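Arginyl-tRNA synthetase, putative (Plasmodium falciparum, PDB 5JLD) probably catalyses the ATP-dependent joining of L-arginine to tRNA(Arg), with release of AMP and diphosphate. Local coordinates at residues T550-N555 with L568-I573; T104-L109 with L505-I510; H173-V178 with Y333-Q338; T327-L332 with D361-T366. One frame throughout, in Å; residues are numbered along the deposited sequence.

The four contacts fall into two pairs on opposite sides of the chain's centre. Every touching residue of contacts 1 and 4 is buried, whereas contacts 2 and 3 each include a partly exposed one, Lys107 and His177. Contacts 1 and 2 adjoin, Leu570 packing on Leu507 and Ile573 on Leu109: contact 1 joins two helices of the anticodon-binding domain, and contact 2 ties that domain to helix 99-108, far back in the sequence. Contacts 3 and 4 share helix 326-337 in the catalytic domain, and there Leu336 touches Ile363. Apolar side chains supply most of contacts 1, 2 and 4, whereas contact 3 brings an arginine against a valine methyl and a histidine.

Contact 1: residues T550-N555 with L568-I573; sequences TAFYEN and LLLCSI
Phe552 pushes the far end of its ring between Leu570 and Cys571 of the next helix, overlapping a methyl of one and the sulfur of the other. The ring atom CZ lies 4.1 Å from CD1 of Leu570, and CE1 is hardly farther from the same methyl, so this branch of the leucine sits across the outer CE1-CZ bond; the leucine runs at a slant to the phenylalanine side chain. The sulfur comes in differently. SG of Cys571 stands near the plane of the ring, at its edge, 4.1 Å from CE2. Phe552 reaches this place because CG is anti to the backbone N (chi1 162°), which carries the ring out from helix 536-556 into the gap between the helices. That gap is wide, with 9.6 Å between the CA atoms of Phe552 and Leu570, and the aromatic ring spans most of it. The contact is apolar packing, and all three residues are buried. Helices 536-556 and 564-584 follow one another in the chain and run here in roughly opposite directions, as a helical hairpin of the all-helical DALR anticodon-binding domain. Helix 510-520 touches both Phe552 and Leu570 through Glu512 and Leu515, while Ile489 and Phe490 of helix 476-492 lie against Cys571; farther along, Ile573 meets Ile115 of strand 114-115.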
loop_
_atom_site.group_PDB
_atom_site.type_symbol
_atom_site.label_atom_id
_atom_site.label_comp_id
_atom_site.label_asym_id
_atom_site.label_seq_id
_atom_site.Cartn_x
_atom_site.Cartn_y
_atom_site.Cartn_z
ATOM N N THR A 550 -23.213 -8.658 4.559
ATOM C CA THR A 550 -24.320 -8.445 5.468
ATOM C C THR A 550 -25.631 -8.526 4.699
ATOM O O THR A 550 -26.582 -9.158 5.151
ATOM C CB THR A 550 -24.211 -7.088 6.189
ATOM O OG1 THR A 550 -23.045 -7.095 7.018
ATOM C CG2 THR A 550 -25.454 -6.835 7.057
ATOM N N ALA A 551 -25.653 -7.913 3.515
ATOM C CA ALA A 551 -26.880 -7.867 2.730
ATOM C C ALA A 551 -27.274 -9.280 2.327
ATOM O O ALA A 551 -28.460 -9.625 2.302
ATOM C CB ALA A 551 -26.710 -6.985 1.506
ATOM N N PHE A 552 -26.268 -10.089 2.010
ATOM C CA PHE A 552 -26.472 -11.501 1.778
ATOM C C PHE A 552 -27.167 -12.089 3.006
ATOM O O PHE A 552 -28.316 -12.557 2.901
ATOM C CB PHE A 552 -25.131 -12.168 1.471
ATOM C CG PHE A 552 -25.107 -13.655 1.619
ATOM C CD1 PHE A 552 -25.959 -14.470 0.883
ATOM C CD2 PHE A 552 -24.179 -14.250 2.464
ATOM C CE1 PHE A 552 -25.907 -15.847 1.008
ATOM C CE2 PHE A 552 -24.113 -15.624 2.590
ATOM C CZ PHE A 552 -24.984 -16.428 1.859
ATOM N N TYR A 553 -26.532 -11.971 4.173
ATOM C CA TYR A 553 -27.031 -12.662 5.364
ATOM C C TYR A 553 -28.477 -12.263 5.656
ATOM O O TYR A 553 -29.381 -13.103 5.645
ATOM C CB TYR A 553 -26.156 -12.381 6.589
ATOM C CG TYR A 553 -26.720 -13.004 7.846
ATOM C CD1 TYR A 553 -26.535 -14.354 8.126
ATOM C CD2 TYR A 553 -27.488 -12.250 8.728
ATOM C CE1 TYR A 553 -27.080 -14.927 9.271
ATOM C CE2 TYR A 553 -28.039 -12.812 9.868
ATOM C CZ TYR A 553 -27.834 -14.148 10.137
ATOM O OH TYR A 553 -28.387 -14.695 11.276
ATOM N N GLU A 554 -28.685 -10.967 5.869
ATOM C CA GLU A 554 -29.995 -10.418 6.212
ATOM C C GLU A 554 -31.107 -10.879 5.279
ATOM O O GLU A 554 -32.278 -10.852 5.645
ATOM C CB GLU A 554 -29.950 -8.884 6.206
ATOM C CG GLU A 554 -28.965 -8.278 7.187
ATOM C CD GLU A 554 -29.263 -8.660 8.615
ATOM O OE1 GLU A 554 -30.458 -8.841 8.946
ATOM O OE2 GLU A 554 -28.306 -8.776 9.409
ATOM N N ASN A 555 -30.752 -11.297 4.070
ATOM C CA ASN A 555 -31.802 -11.584 3.113
ATOM C C ASN A 555 -31.880 -13.055 2.747
ATOM O O ASN A 555 -32.792 -13.469 2.022
ATOM C CB ASN A 555 -31.624 -10.730 1.864
ATOM C CG ASN A 555 -31.766 -9.250 2.158
ATOM O OD1 ASN A 555 -31.257 -8.759 3.166
ATOM N ND2 ASN A 555 -32.503 -8.543 1.311
ATOM N N LEU A 568 -23.160 -21.751 3.106
ATOM C CA LEU A 568 -22.039 -21.948 4.013
ATOM C C LEU A 568 -20.714 -21.801 3.267
ATOM O O LEU A 568 -19.763 -21.192 3.766
ATOM C CB LEU A 568 -22.125 -23.320 4.676
ATOM C CG LEU A 568 -21.500 -23.387 6.067
ATOM C CD1 LEU A 568 -22.306 -22.528 7.045
ATOM C CD2 LEU A 568 -21.415 -24.832 6.546
ATOM N N LEU A 569 -20.671 -22.360 2.065
ATOM C CA LEU A 569 -19.520 -22.224 1.185
ATOM C C LEU A 569 -19.225 -20.753 0.897
ATOM O O LEU A 569 -18.057 -20.307 0.948
ATOM C CB LEU A 569 -19.762 -22.991 -0.118
ATOM C CG LEU A 569 -18.657 -23.931 -0.604
ATOM C CD1 LEU A 569 -18.115 -24.776 0.537
ATOM C CD2 LEU A 569 -19.177 -24.811 -1.725
ATOM N N LEU A 570 -20.282 -19.998 0.603
ATOM C CA LEU A 570 -20.133 -18.556 0.391
ATOM C C LEU A 570 -19.559 -17.883 1.633
ATOM O O LEU A 570 -18.723 -16.976 1.539
ATOM C CB LEU A 570 -21.474 -17.908 0.029
ATOM C CG LEU A 570 -21.649 -17.582 -1.453
ATOM C CD1 LEU A 570 -23.068 -17.132 -1.751
ATOM C CD2 LEU A 570 -20.640 -16.533 -1.893
ATOM N N CYS A 571 -20.033 -18.324 2.794
ATOM C CA CYS A 571 -19.537 -17.800 4.055
ATOM C C CYS A 571 -18.026 -18.072 4.197
ATOM O O CYS A 571 -17.278 -17.215 4.646
ATOM C CB CYS A 571 -20.310 -18.408 5.224
ATOM S SG CYS A 571 -22.015 -17.808 5.426
ATOM N N SER A 572 -17.597 -19.266 3.793
ATOM C CA SER A 572 -16.200 -19.696 3.909
ATOM C C SER A 572 -15.282 -18.877 3.011
ATOM O O SER A 572 -14.229 -18.355 3.446
ATOM C CB SER A 572 -16.091 -21.185 3.563
ATOM O OG SER A 572 -14.865 -21.747 3.974
ATOM N N ILE A 573 -15.685 -18.755 1.750
ATOM C CA ILE A 573 -14.945 -17.895 0.838
ATOM C C ILE A 573 -14.858 -16.471 1.377
ATOM O O ILE A 573 -13.770 -15.882 1.413
ATOM C CB ILE A 573 -15.579 -17.871 -0.550
ATOM C CG1 ILE A 573 -15.610 -19.293 -1.128
ATOM C CG2 ILE A 573 -14.813 -16.901 -1.448
ATOM C CD1 ILE A 573 -16.314 -19.408 -2.489
#

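Contact 2: residues T104-L109 with L505-I510; sequences TSLKKL and LSLTSI
Leu106 and Leu505 meet at about a right angle, with CB of Leu106 pressed onto the CD2 methyl of Leu505. They join helix 99-108, which follows the antiparallel sheet of the N-terminal domain, to the loop leading into helix 510-520 of the DALR anticodon-binding domain. The 3.5 Å between CB of Leu106 and CD2 of Leu505 is tighter than usual for two carbons. The same methyl also lies 3.9 Å from CD1 of Leu106, so that Leu505 bears on both the root and one branch of its partner. With CG anti to the backbone N (chi1 -155°), Leu505 reaches toward the helix and lays CD2 on Leu106. Leu507 approaches more obliquely and touches only at the methyl ends, CD1 of Leu106 to CD1 of Leu507 at 3.9 Å. An inverse gamma turn centred on Leu507 bends the loop here, and the backbone N of that residue is hydrogen-bonded to OE2 of Glu103, one turn back along the helix from Lys107. Leu507 in turn packs on Leu570 of helix 564-584, which makes this hydrophobic junction continuous with the helical bundle. Lys107 adds a mixed contribution: its extended chain passes alongside Leu505, and its ammonium group forms a salt bridge with OD1 of Asp503. In that passage the methylene CG of Lys107 lies 4.3 Å from CD2 of Leu505.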
loop_
_atom_site.group_PDB
_atom_site.type_symbol
_atom_site.label_atom_id
_atom_site.label_comp_id
_atom_site.label_asym_id
_atom_site.label_seq_id
_atom_site.Cartn_x
_atom_site.Cartn_y
_atom_site.Cartn_z
ATOM N N THR A 104 -18.642 -20.693 -11.572
ATOM C CA THR A 104 -17.457 -21.408 -12.041
ATOM C C THR A 104 -16.167 -20.719 -11.559
ATOM O O THR A 104 -15.174 -21.384 -11.134
ATOM C CB THR A 104 -17.450 -21.505 -13.594
ATOM O OG1 THR A 104 -18.654 -22.144 -14.050
ATOM C CG2 THR A 104 -16.245 -22.303 -14.092
ATOM N N SER A 105 -16.182 -19.384 -11.605
ATOM C CA SER A 105 -14.988 -18.628 -11.209
ATOM C C SER A 105 -14.756 -18.852 -9.713
ATOM O O SER A 105 -13.649 -19.140 -9.286
ATOM C CB SER A 105 -15.134 -17.140 -11.539
ATOM O OG SER A 105 -15.294 -16.914 -12.938
ATOM N N LEU A 106 -15.829 -18.776 -8.932
ATOM C CA LEU A 106 -15.747 -19.029 -7.495
ATOM C C LEU A 106 -15.222 -20.428 -7.192
ATOM O O LEU A 106 -14.428 -20.610 -6.271
ATOM C CB LEU A 106 -17.120 -18.831 -6.841
ATOM C CG LEU A 106 -17.544 -17.370 -6.667
ATOM C CD1 LEU A 106 -18.993 -17.287 -6.242
ATOM C CD2 LEU A 106 -16.640 -16.650 -5.664
ATOM N N LYS A 107 -15.670 -21.412 -7.966
ATOM C CA LYS A 107 -15.223 -22.787 -7.772
ATOM C C LYS A 107 -13.721 -22.943 -8.049
ATOM O O LYS A 107 -13.067 -23.788 -7.442
ATOM C CB LYS A 107 -16.008 -23.749 -8.663
ATOM C CG LYS A 107 -17.503 -23.831 -8.371
ATOM C CD LYS A 107 -18.162 -24.854 -9.301
ATOM C CE LYS A 107 -19.666 -24.935 -9.068
ATOM N NZ LYS A 107 -20.347 -25.740 -10.134
ATOM N N LYS A 108 -13.180 -22.151 -8.975
ATOM C CA LYS A 108 -11.709 -22.093 -9.087
ATOM C C LYS A 108 -10.955 -21.779 -7.751
ATOM O O LYS A 108 -9.813 -22.194 -7.569
ATOM C CB LYS A 108 -11.303 -21.060 -10.141
ATOM C CG LYS A 108 -11.620 -21.462 -11.575
ATOM C CD LYS A 108 -11.237 -20.340 -12.536
ATOM C CE LYS A 108 -11.529 -20.690 -13.989
ATOM N NZ LYS A 108 -11.199 -19.559 -14.908
ATOM N N LEU A 109 -11.590 -21.071 -6.817
ATOM C CA LEU A 109 -10.941 -20.687 -5.551
ATOM C C LEU A 109 -10.599 -21.846 -4.617
ATOM O O LEU A 109 -9.998 -21.638 -3.556
ATOM C CB LEU A 109 -11.826 -19.699 -4.774
ATOM C CG LEU A 109 -11.892 -18.302 -5.381
ATOM C CD1 LEU A 109 -12.826 -17.415 -4.588
ATOM C CD2 LEU A 109 -10.471 -17.700 -5.473
ATOM N N LEU A 505 -22.392 -24.940 -4.849
ATOM C CA LEU A 505 -22.486 -23.505 -5.046
ATOM C C LEU A 505 -23.555 -23.127 -6.053
ATOM O O LEU A 505 -23.470 -23.482 -7.225
ATOM C CB LEU A 505 -21.127 -22.957 -5.485
ATOM C CG LEU A 505 -20.848 -21.487 -5.190
ATOM C CD1 LEU A 505 -20.971 -21.201 -3.699
ATOM C CD2 LEU A 505 -19.463 -21.142 -5.684
ATOM N N SER A 506 -24.566 -22.405 -5.580
ATOM C CA SER A 506 -25.639 -21.921 -6.434
ATOM C C SER A 506 -26.099 -20.533 -6.007
ATOM O O SER A 506 -26.686 -20.341 -4.932
ATOM C CB SER A 506 -26.828 -22.891 -6.436
ATOM O OG SER A 506 -26.386 -24.217 -6.636
ATOM N N LEU A 507 -25.845 -19.575 -6.884
ATOM C CA LEU A 507 -26.154 -18.185 -6.622
ATOM C C LEU A 507 -27.563 -17.883 -7.133
ATOM O O LEU A 507 -27.760 -17.463 -8.274
ATOM C CB LEU A 507 -25.097 -17.297 -7.275
ATOM C CG LEU A 507 -23.676 -17.818 -6.993
ATOM C CD1 LEU A 507 -22.619 -16.984 -7.677
ATOM C CD2 LEU A 507 -23.395 -17.900 -5.492
ATOM N N THR A 508 -28.538 -18.105 -6.257
ATOM C CA THR A 508 -29.944 -18.086 -6.621
ATOM C C THR A 508 -30.576 -16.719 -6.387
ATOM O O THR A 508 -31.584 -16.378 -7.008
ATOM C CB THR A 508 -30.730 -19.162 -5.823
ATOM O OG1 THR A 508 -30.583 -18.934 -4.413
ATOM C CG2 THR A 508 -30.194 -20.544 -6.134
ATOM N N SER A 509 -29.984 -15.929 -5.496
ATOM C CA SER A 509 -30.529 -14.606 -5.215
ATOM C C SER A 509 -29.636 -13.514 -5.778
ATOM O O SER A 509 -28.433 -13.714 -6.012
ATOM C CB SER A 509 -30.716 -14.397 -3.713
ATOM O OG SER A 509 -30.658 -13.020 -3.386
ATOM N N ILE A 510 -30.229 -12.347 -5.996
ATOM C CA ILE A 510 -29.453 -11.203 -6.438
ATOM C C ILE A 510 -28.322 -10.896 -5.439
ATOM O O ILE A 510 -27.281 -10.352 -5.818
ATOM C CB ILE A 510 -30.343 -9.963 -6.629
ATOM C CG1 ILE A 510 -29.552 -8.834 -7.299
ATOM C CG2 ILE A 510 -30.925 -9.513 -5.291
ATOM C CD1 ILE A 510 -28.874 -9.252 -8.593
#

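Contact 3: residues H173-V178 with Y333-Q338; sequences HRVNHV and YYRLTQ
The guanidinium of Arg335 and the imidazole of His177 come near each other without stacking, and NH2 of Arg335 is set obliquely to the ring, 4.3 Å from ND1 of His177. The CG1 methyl of Val175 is likewise oblique to the guanidinium and lies closer, 3.4 Å from NH2. A third flat group, the phenol ring of Tyr333, faces the hydroxyl of Thr337: OG1 sits 3.5 Å above one face of the ring, shifted toward its rim. That hydroxyl donates a hydrogen bond to the Tyr333 carbonyl, 2.8 Å from OG1 to O and well out of the carbonyl plane. The Thr337 backbone N binds the same oxygen from the opposite face, so two donors grip it. OG1 of Thr337 also accepts from NE2 of Gln338 at 2.6 Å, which ties together the last turn of helix 326-337.

Arg335 spans the gap from this helix to strand 171-176 of the central parallel sheet, in the class I synthetase catalytic domain. With its chain extended from CG to NE, it delivers the terminal nitrogens beside Val175, and the valine comes to meet it from the opposite direction. Beside this contact lies strand 133-137, whose Asp137 forms a salt bridge through OD2 to NH1 of Arg335, while Leu135 packs on both Val175 and Arg335. NH2 too is hydrogen-bonded outside the two segments, so its contact with the CG1 methyl of Val175 does not leave it without a polar partner. Asp137 probably compensates part of the buried positive charge.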
loop_
_atom_site.group_PDB
_atom_site.type_symbol
_atom_site.label_atom_id
_atom_site.label_comp_id
_atom_site.label_asym_id
_atom_site.label_seq_id
_atom_site.Cartn_x
_atom_site.Cartn_y
_atom_site.Cartn_z
ATOM N N HIS A 173 11.966 -5.555 -1.237
ATOM C CA HIS A 173 12.944 -5.031 -0.275
ATOM C C HIS A 173 12.267 -4.004 0.625
ATOM O O HIS A 173 11.853 -2.941 0.157
ATOM C CB HIS A 173 14.149 -4.367 -0.968
ATOM C CG HIS A 173 14.936 -5.270 -1.865
ATOM N ND1 HIS A 173 16.009 -6.017 -1.425
ATOM C CD2 HIS A 173 14.825 -5.525 -3.195
ATOM C CE1 HIS A 173 16.513 -6.704 -2.435
ATOM N NE2 HIS A 173 15.813 -6.419 -3.520
ATOM N N ARG A 174 12.158 -4.324 1.908
ATOM C CA ARG A 174 11.664 -3.386 2.913
ATOM C C ARG A 174 12.824 -2.532 3.465
ATOM O O ARG A 174 13.658 -3.017 4.245
ATOM C CB ARG A 174 10.982 -4.148 4.043
ATOM C CG ARG A 174 9.846 -5.023 3.558
ATOM C CD ARG A 174 9.502 -6.069 4.595
ATOM N NE ARG A 174 8.122 -6.512 4.409
ATOM C CZ ARG A 174 7.101 -6.019 5.097
ATOM N NH1 ARG A 174 7.329 -5.068 5.992
ATOM N NH2 ARG A 174 5.856 -6.452 4.870
ATOM N N VAL A 175 12.864 -1.259 3.078
ATOM C CA VAL A 175 14.028 -0.438 3.388
ATOM C C VAL A 175 13.698 0.817 4.190
ATOM O O VAL A 175 12.892 1.640 3.799
ATOM C CB VAL A 175 14.767 -0.036 2.107
ATOM C CG1 VAL A 175 15.913 0.929 2.434
ATOM C CG2 VAL A 175 15.320 -1.279 1.419
ATOM N N ASN A 176 14.364 0.951 5.326
ATOM C CA ASN A 176 14.214 2.102 6.188
ATOM C C ASN A 176 15.437 3.021 6.081
ATOM O O ASN A 176 16.466 2.709 6.660
ATOM C CB ASN A 176 14.009 1.629 7.634
ATOM C CG ASN A 176 13.517 2.730 8.548
ATOM O OD1 ASN A 176 13.400 3.889 8.142
ATOM N ND2 ASN A 176 13.202 2.368 9.784
ATOM N N HIS A 177 15.302 4.117 5.328
ATOM C CA HIS A 177 16.354 5.116 5.089
ATOM C C HIS A 177 16.466 6.053 6.290
ATOM O O HIS A 177 16.028 7.202 6.240
ATOM C CB HIS A 177 16.049 5.905 3.800
ATOM C CG HIS A 177 17.149 6.821 3.337
ATOM N ND1 HIS A 177 18.108 6.430 2.431
ATOM C CD2 HIS A 177 17.384 8.136 3.592
ATOM C CE1 HIS A 177 18.920 7.448 2.183
ATOM N NE2 HIS A 177 18.492 8.494 2.866
ATOM N N VAL A 178 17.030 5.541 7.382
ATOM C CA VAL A 178 17.079 6.281 8.642
ATOM C C VAL A 178 18.086 7.433 8.563
ATOM O O VAL A 178 19.127 7.310 7.911
ATOM C CB VAL A 178 17.419 5.335 9.822
ATOM C CG1 VAL A 178 18.662 4.503 9.520
ATOM C CG2 VAL A 178 17.586 6.104 11.124
ATOM N N TYR A 333 20.972 5.253 -7.341
ATOM C CA TYR A 333 22.083 4.581 -8.044
ATOM C C TYR A 333 22.321 3.155 -7.532
ATOM O O TYR A 333 22.435 2.195 -8.310
ATOM C CB TYR A 333 23.389 5.382 -7.903
ATOM C CG TYR A 333 24.621 4.548 -8.212
ATOM C CD1 TYR A 333 25.052 4.366 -9.519
ATOM C CD2 TYR A 333 25.328 3.915 -7.195
ATOM C CE1 TYR A 333 26.166 3.580 -9.803
ATOM C CE2 TYR A 333 26.434 3.132 -7.469
ATOM C CZ TYR A 333 26.852 2.976 -8.771
ATOM O OH TYR A 333 27.949 2.205 -9.034
ATOM N N TYR A 334 22.394 3.033 -6.211
ATOM C CA TYR A 334 22.651 1.760 -5.556
ATOM C C TYR A 334 21.512 0.775 -5.813
ATOM O O TYR A 334 21.753 -0.363 -6.171
ATOM C CB TYR A 334 22.856 1.957 -4.048
ATOM C CG TYR A 334 23.013 0.662 -3.264
ATOM C CD1 TYR A 334 24.246 0.017 -3.170
ATOM C CD2 TYR A 334 21.914 0.079 -2.629
ATOM C CE1 TYR A 334 24.382 -1.184 -2.446
ATOM C CE2 TYR A 334 22.037 -1.099 -1.915
ATOM C CZ TYR A 334 23.269 -1.730 -1.831
ATOM O OH TYR A 334 23.349 -2.896 -1.118
ATOM N N ARG A 335 20.277 1.225 -5.635
ATOM C CA ARG A 335 19.115 0.352 -5.804
ATOM C C ARG A 335 19.017 -0.148 -7.240
ATOM O O ARG A 335 18.695 -1.314 -7.482
ATOM C CB ARG A 335 17.838 1.092 -5.377
ATOM C CG ARG A 335 17.874 1.415 -3.883
ATOM C CD ARG A 335 16.901 2.494 -3.449
ATOM N NE ARG A 335 16.922 2.592 -1.992
ATOM C CZ ARG A 335 16.192 3.421 -1.252
ATOM N NH1 ARG A 335 15.317 4.267 -1.804
ATOM N NH2 ARG A 335 16.322 3.383 0.064
ATOM N N LEU A 336 19.355 0.713 -8.193
ATOM C CA LEU A 336 19.213 0.344 -9.604
ATOM C C LEU A 336 20.349 -0.559 -10.107
ATOM O O LEU A 336 20.099 -1.536 -10.833
ATOM C CB LEU A 336 19.130 1.606 -10.463
ATOM C CG LEU A 336 17.800 2.355 -10.354
ATOM C CD1 LEU A 336 17.904 3.666 -11.090
ATOM C CD2 LEU A 336 16.662 1.518 -10.922
ATOM N N THR A 337 21.587 -0.235 -9.722
ATOM C CA THR A 337 22.745 -0.958 -10.254
ATOM C C THR A 337 23.149 -2.159 -9.390
ATOM O O THR A 337 23.630 -3.160 -9.912
ATOM C CB THR A 337 23.981 -0.022 -10.421
ATOM O OG1 THR A 337 24.441 0.412 -9.137
ATOM C CG2 THR A 337 23.630 1.201 -11.276
ATOM N N GLN A 338 22.960 -2.073 -8.076
ATOM C CA GLN A 338 23.457 -3.134 -7.199
ATOM C C GLN A 338 22.350 -4.078 -6.741
ATOM O O GLN A 338 22.596 -5.266 -6.556
ATOM C CB GLN A 338 24.197 -2.535 -5.981
ATOM C CG GLN A 338 25.205 -1.438 -6.354
ATOM C CD GLN A 338 26.271 -1.890 -7.368
ATOM O OE1 GLN A 338 26.920 -2.935 -7.204
ATOM N NE2 GLN A 338 26.458 -1.089 -8.419
#

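Contact 4: residues T327-L332 with D361-T366; sequences TDVAAL and DLIKKT
Val329 turns CG1 anti to its own nitrogen (chi1 176°), and with the branch so placed the methyl meets both Leu362 and Ile363 of the facing helix. Leu332, one turn further on, also carries CG anti to N (chi1 -166°), which brings CD2 onto Ile363. The setting is the Rossmann-type catalytic core: helix 353-364 makes the crossover of a beta-alpha-beta unit between parallel strands 343-349 and 374-380, and helix 326-337 precedes it in the chain and packs against it.

Ile363 is the hub. Ile363 and Val329 lie side by side, pointing contrary ways, with CD1 of Ile363 4.0 Å from CG1 of Val329. Against Leu332 the isoleucine lies at a slant, and here the methylene does the touching: CG1 of Ile363 is 3.7 Å from CD2 of Leu332 and nearly as close to its CG. Leu362 crosses Val329 at about a right angle, with CD2 of the leucine 4.1 Å from both CG1 and CG2 of the valine, so that one methyl rests across the fork of the other residue.

The four side chains are buried and wholly apolar where they meet. Tyr346 and Val344 of the sheet lie against Leu332, and Leu289 of helix 282-292 packs on Val329. Past Ile363, OG1 of Thr366 donates to the carbonyl O of Ile363 at 2.8 Å, and the same oxygen also accepts from the backbone N of Thr366.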
loop_
_atom_site.group_PDB
_atom_site.type_symbol
_atom_site.label_atom_id
_atom_site.label_comp_id
_atom_site.label_asym_id
_atom_site.label_seq_id
_atom_site.Cartn_x
_atom_site.Cartn_y
_atom_site.Cartn_z
ATOM N N THR A 327 22.995 12.188 -1.310
ATOM C CA THR A 327 22.587 10.908 -0.721
ATOM C C THR A 327 21.386 10.265 -1.445
ATOM O O THR A 327 21.377 9.054 -1.669
ATOM C CB THR A 327 22.246 11.061 0.780
ATOM O OG1 THR A 327 23.424 11.449 1.499
ATOM C CG2 THR A 327 21.719 9.748 1.355
ATOM N N ASP A 328 20.378 11.045 -1.820
ATOM C CA ASP A 328 19.189 10.428 -2.455
ATOM C C ASP A 328 19.549 9.857 -3.834
ATOM O O ASP A 328 19.187 8.720 -4.194
ATOM C CB ASP A 328 18.057 11.439 -2.580
ATOM C CG ASP A 328 17.435 11.793 -1.240
ATOM O OD1 ASP A 328 17.529 10.986 -0.294
ATOM O OD2 ASP A 328 16.828 12.875 -1.141
ATOM N N VAL A 329 20.340 10.640 -4.566
ATOM C CA VAL A 329 20.820 10.232 -5.877
ATOM C C VAL A 329 21.664 8.955 -5.764
ATOM O O VAL A 329 21.475 8.018 -6.542
ATOM C CB VAL A 329 21.628 11.372 -6.548
ATOM C CG1 VAL A 329 22.213 10.908 -7.875
ATOM C CG2 VAL A 329 20.726 12.595 -6.759
ATOM N N ALA A 330 22.566 8.909 -4.779
ATOM C CA ALA A 330 23.400 7.724 -4.572
ATOM C C ALA A 330 22.550 6.525 -4.202
ATOM O O ALA A 330 22.805 5.419 -4.673
ATOM C CB ALA A 330 24.482 7.971 -3.471
ATOM N N ALA A 331 21.552 6.725 -3.345
ATOM C CA ALA A 331 20.718 5.597 -2.950
ATOM C C ALA A 331 20.006 5.030 -4.174
ATOM O O ALA A 331 19.929 3.806 -4.331
ATOM C CB ALA A 331 19.711 5.994 -1.875
ATOM N N LEU A 332 19.499 5.899 -5.054
ATOM C CA LEU A 332 18.789 5.354 -6.227
ATOM C C LEU A 332 19.787 4.657 -7.173
ATOM O O LEU A 332 19.481 3.596 -7.730
ATOM C CB LEU A 332 18.003 6.442 -6.958
ATOM C CG LEU A 332 16.955 5.989 -7.983
ATOM C CD1 LEU A 332 16.176 4.732 -7.552
ATOM C CD2 LEU A 332 15.987 7.139 -8.219
ATOM N N ASP A 361 13.801 12.288 -12.809
ATOM C CA ASP A 361 14.225 12.969 -14.024
ATOM C C ASP A 361 15.752 12.895 -14.237
ATOM O O ASP A 361 16.213 12.713 -15.366
ATOM C CB ASP A 361 13.751 14.430 -13.988
ATOM C CG ASP A 361 14.040 15.174 -15.280
ATOM O OD1 ASP A 361 13.385 14.881 -16.305
ATOM O OD2 ASP A 361 14.930 16.057 -15.270
ATOM N N LEU A 362 16.542 13.011 -13.171
ATOM C CA LEU A 362 18.000 12.900 -13.362
ATOM C C LEU A 362 18.383 11.457 -13.676
ATOM O O LEU A 362 19.174 11.184 -14.594
ATOM C CB LEU A 362 18.768 13.391 -12.132
ATOM C CG LEU A 362 20.266 13.046 -12.080
ATOM C CD1 LEU A 362 21.046 13.668 -13.252
ATOM C CD2 LEU A 362 20.874 13.455 -10.729
ATOM N N ILE A 363 17.782 10.531 -12.935
ATOM C CA ILE A 363 18.205 9.132 -12.987
ATOM C C ILE A 363 17.831 8.521 -14.349
ATOM O O ILE A 363 18.513 7.634 -14.877
ATOM C CB ILE A 363 17.573 8.326 -11.820
ATOM C CG1 ILE A 363 18.574 8.124 -10.668
ATOM C CG2 ILE A 363 17.061 6.980 -12.299
ATOM C CD1 ILE A 363 19.240 9.396 -10.131
ATOM N N LYS A 364 16.746 9.029 -14.923
ATOM C CA LYS A 364 16.274 8.564 -16.212
ATOM C C LYS A 364 17.234 9.003 -17.328
ATOM O O LYS A 364 17.251 8.417 -18.409
ATOM C CB LYS A 364 14.858 9.097 -16.446
ATOM C CG LYS A 364 13.756 8.044 -16.453
ATOM C CD LYS A 364 14.082 6.789 -15.654
ATOM C CE LYS A 364 12.910 5.812 -15.730
ATOM N NZ LYS A 364 13.212 4.374 -15.426
ATOM N N LYS A 365 18.049 10.024 -17.054
ATOM C CA LYS A 365 19.008 10.502 -18.045
ATOM C C LYS A 365 20.333 9.741 -17.954
ATOM O O LYS A 365 21.197 9.908 -18.809
ATOM C CB LYS A 365 19.256 12.009 -17.881
ATOM C CG LYS A 365 18.095 12.890 -18.341
ATOM C CD LYS A 365 18.418 14.378 -18.261
ATOM C CE LYS A 365 17.167 15.206 -18.577
ATOM N NZ LYS A 365 17.376 16.675 -18.367
ATOM N N THR A 366 20.497 8.908 -16.926
ATOM C CA THR A 366 21.708 8.088 -16.800
ATOM C C THR A 366 21.533 6.735 -17.486
ATOM O O THR A 366 20.470 6.438 -18.026
ATOM C CB THR A 366 22.081 7.827 -15.328
ATOM O OG1 THR A 366 21.229 6.800 -14.789
ATOM C CG2 THR A 366 21.945 9.103 -14.503
#